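Local coordinates for protein amine oxidase (Emericella nidulans, PDB 3PGB) that probably oxidises primary amines to aldehydes as a copper- and topaquinone-dependent amine oxidase, at residues D78-L83 against A105-H110. Residues are numbered along the deposited sequence; the frame is centred on the assembly and turned at random.
Sequences DVAKWL and ALIELH
Ile107 turns its CG1 arm anti to the carbonyl carbon (chi1 -55°) and its CG2 methyl anti to the backbone N, and these two branches meet Val79, Ala80 and Leu83. With chi2 extended (177°), CD1 ends against Ala80 and Leu83. The motif is a helix packed on an antiparallel sheet, in the N-terminal part of a copper amine oxidase. Segment 78-83 of helix 73-84 crosses segment 105-110 of strand 102-110 at 129°, with 9.8 Å between the segment axes at closest approach. No hydrogen bond crosses, so the join is purely apolar. Within 105-110, Ile107 alone touches 78-83. CG2 lies against CB and CG1 of Val79, the two side chains passing alongside in opposite senses. CD1 reaches the helix backbone at Ala80 CA (3.9 Å), where the small side chain lets it come close. Leu83 comes tip to tip with Ile107, its CD1 lying 4.0 Å from Ile107 CD1. Val134 of strand 131-138 touches both Val79 and Leu83, which extends the buried apolar layer to the neighbouring strand. The closest approach between the segments is Val79 CG1 to Ile107 CG2, 3.6 Å.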
ATOM      1  N   ASP A  78      20.180   3.967 -41.085  1.00 22.64           N
ATOM      2  CA  ASP A  78      20.338   5.068 -42.027  1.00 22.73           C
ATOM      3  C   ASP A  78      20.964   6.304 -41.361  1.00 22.66           C
ATOM      4  O   ASP A  78      21.876   6.920 -41.924  1.00 22.71           O
ATOM      5  CB  ASP A  78      18.992   5.431 -42.672  1.00 22.86           C
ATOM      6  CG  ASP A  78      18.577   4.456 -43.776  1.00 23.23           C
ATOM      7  OD1 ASP A  78      19.332   3.503 -44.072  1.00 23.28           O
ATOM      8  OD2 ASP A  78      17.487   4.655 -44.356  1.00 22.93           O
ATOM      9  N   VAL A  79      20.495   6.639 -40.160  1.00 22.43           N
ATOM     10  CA  VAL A  79      21.009   7.791 -39.421  1.00 22.17           C
ATOM     11  C   VAL A  79      22.476   7.610 -39.029  1.00 22.24           C
ATOM     12  O   VAL A  79      23.256   8.539 -39.142  1.00 22.23           O
ATOM     13  CB  VAL A  79      20.168   8.074 -38.167  1.00 22.06           C
ATOM     14  CG1 VAL A  79      20.815   9.160 -37.319  1.00 21.62           C
ATOM     15  CG2 VAL A  79      18.759   8.469 -38.563  1.00 21.67           C
ATOM     16  N   ALA A  80      22.849   6.415 -38.584  1.00 22.34           N
ATOM     17  CA  ALA A  80      24.244   6.141 -38.242  1.00 22.55           C
ATOM     18  C   ALA A  80      25.140   6.384 -39.457  1.00 22.86           C
ATOM     19  O   ALA A  80      26.100   7.149 -39.390  1.00 22.90           O
ATOM     20  CB  ALA A  80      24.405   4.716 -37.738  1.00 22.21           C
ATOM     21  N   LYS A  81      24.799   5.740 -40.566  1.00 23.27           N
ATOM     22  CA  LYS A  81      25.539   5.882 -41.818  1.00 23.65           C
ATOM     23  C   LYS A  81      25.660   7.356 -42.235  1.00 23.57           C
ATOM     24  O   LYS A  81      26.736   7.811 -42.628  1.00 23.41           O
ATOM     25  CB  LYS A  81      24.854   5.055 -42.922  1.00 23.86           C
ATOM     26  CG  LYS A  81      25.578   5.039 -44.271  1.00 24.34           C
ATOM     27  CD  LYS A  81      25.242   6.276 -45.110  1.00 25.53           C
ATOM     28  N   TRP A  82      24.553   8.088 -42.132  1.00 23.42           N
ATOM     29  CA  TRP A  82      24.507   9.514 -42.474  1.00 23.21           C
ATOM     30  C   TRP A  82      25.457  10.338 -41.617  1.00 23.29           C
ATOM     31  O   TRP A  82      26.194  11.182 -42.133  1.00 23.25           O
ATOM     32  CB  TRP A  82      23.089  10.037 -42.279  1.00 23.19           C
ATOM     33  CG  TRP A  82      22.846  11.415 -42.795  1.00 22.99           C
ATOM     34  CD1 TRP A  82      22.495  11.760 -44.063  1.00 23.26           C
ATOM     35  CD2 TRP A  82      22.887  12.632 -42.043  1.00 22.83           C
ATOM     36  NE1 TRP A  82      22.332  13.121 -44.159  1.00 23.31           N
ATOM     37  CE2 TRP A  82      22.566  13.681 -42.931  1.00 23.07           C
ATOM     38  CE3 TRP A  82      23.179  12.940 -40.708  1.00 23.05           C
ATOM     39  CZ2 TRP A  82      22.524  15.018 -42.528  1.00 22.97           C
ATOM     40  CZ3 TRP A  82      23.139  14.267 -40.307  1.00 23.21           C
ATOM     41  CH2 TRP A  82      22.813  15.292 -41.217  1.00 23.34           C
ATOM     42  N   LEU A  83      25.432  10.088 -40.308  1.00 23.19           N
ATOM     43  CA  LEU A  83      26.263  10.829 -39.360  1.00 23.11           C
ATOM     44  C   LEU A  83      27.752  10.653 -39.658  1.00 23.09           C
ATOM     45  O   LEU A  83      28.519  11.605 -39.557  1.00 22.75           O
ATOM     46  CB  LEU A  83      25.959  10.417 -37.910  1.00 22.95           C
ATOM     47  CG  LEU A  83      24.680  10.981 -37.286  1.00 22.96           C
ATOM     48  CD1 LEU A  83      24.357  10.302 -35.954  1.00 22.55           C
ATOM     49  CD2 LEU A  83      24.793  12.482 -37.097  1.00 23.28           C
ATOM     50  N   ALA A 105      27.045   8.754 -28.906  1.00 20.77           N
ATOM     51  CA  ALA A 105      26.572   8.224 -27.631  1.00 20.72           C
ATOM     52  C   ALA A 105      25.155   7.664 -27.750  1.00 20.44           C
ATOM     53  O   ALA A 105      24.821   6.681 -27.095  1.00 20.72           O
ATOM     54  CB  ALA A 105      26.630   9.303 -26.539  1.00 20.78           C
ATOM     55  N   LEU A 106      24.324   8.283 -28.579  1.00 19.96           N
ATOM     56  CA  LEU A 106      22.940   7.850 -28.710  1.00 19.77           C
ATOM     57  C   LEU A 106      22.319   8.273 -30.031  1.00 19.78           C
ATOM     58  O   LEU A 106      22.579   9.361 -30.524  1.00 19.68           O
ATOM     59  CB  LEU A 106      22.102   8.410 -27.560  1.00 19.54           C
ATOM     60  CG  LEU A 106      20.629   8.005 -27.513  1.00 19.05           C
ATOM     61  CD1 LEU A 106      20.484   6.504 -27.345  1.00 17.50           C
ATOM     62  CD2 LEU A 106      19.913   8.749 -26.399  1.00 18.81           C
ATOM     63  N   ILE A 107      21.501   7.389 -30.592  1.00 19.98           N
ATOM     64  CA  ILE A 107      20.629   7.712 -31.714  1.00 20.26           C
ATOM     65  C   ILE A 107      19.255   7.171 -31.359  1.00 20.64           C
ATOM     66  O   ILE A 107      19.096   5.967 -31.133  1.00 20.82           O
ATOM     67  CB  ILE A 107      21.100   7.066 -33.028  1.00 20.17           C
ATOM     68  CG1 ILE A 107      22.550   7.446 -33.336  1.00 20.09           C
ATOM     69  CG2 ILE A 107      20.217   7.501 -34.164  1.00 20.14           C
ATOM     70  CD1 ILE A 107      23.097   6.782 -34.585  1.00 20.04           C
ATOM     71  N   GLU A 108      18.271   8.060 -31.292  1.00 20.95           N
ATOM     72  CA  GLU A 108      16.912   7.676 -30.922  1.00 21.18           C
ATOM     73  C   GLU A 108      15.895   8.566 -31.622  1.00 21.34           C
ATOM     74  O   GLU A 108      16.258   9.574 -32.220  1.00 21.34           O
ATOM     75  CB  GLU A 108      16.718   7.783 -29.408  1.00 21.16           C
ATOM     76  CG  GLU A 108      16.824   9.214 -28.867  1.00 21.41           C
ATOM     77  CD  GLU A 108      16.417   9.337 -27.414  1.00 21.95           C
ATOM     78  OE1 GLU A 108      16.327   8.295 -26.723  1.00 22.24           O
ATOM     79  OE2 GLU A 108      16.183  10.483 -26.966  1.00 22.38           O
ATOM     80  N   LEU A 109      14.624   8.185 -31.531  1.00 21.53           N
ATOM     81  CA  LEU A 109      13.548   8.999 -32.065  1.00 21.70           C
ATOM     82  C   LEU A 109      13.417  10.232 -31.203  1.00 22.07           C
ATOM     83  O   LEU A 109      13.337  10.138 -29.976  1.00 22.02           O
ATOM     84  CB  LEU A 109      12.215   8.239 -32.062  1.00 21.53           C
ATOM     85  CG  LEU A 109      10.995   9.022 -32.571  1.00 21.18           C
ATOM     86  CD1 LEU A 109      11.103   9.273 -34.067  1.00 20.61           C
ATOM     87  CD2 LEU A 109       9.687   8.300 -32.241  1.00 20.79           C
ATOM     88  N   HIS A 110      13.405  11.392 -31.841  1.00 22.51           N
ATOM     89  CA  HIS A 110      13.007  12.599 -31.150  1.00 22.92           C
ATOM     90  C   HIS A 110      11.499  12.526 -31.042  1.00 23.08           C
ATOM     91  O   HIS A 110      10.820  12.425 -32.057  1.00 23.39           O
ATOM     92  CB  HIS A 110      13.426  13.842 -31.925  1.00 22.95           C
ATOM     93  CG  HIS A 110      12.923  15.115 -31.325  1.00 23.12           C
ATOM     94  ND1 HIS A 110      13.511  15.704 -30.228  1.00 23.48           N
ATOM     95  CD2 HIS A 110      11.882  15.908 -31.666  1.00 23.18           C
ATOM     96  CE1 HIS A 110      12.858  16.810 -29.922  1.00 23.83           C
ATOM     97  NE2 HIS A 110      11.866  16.958 -30.780  1.00 24.31           N
TER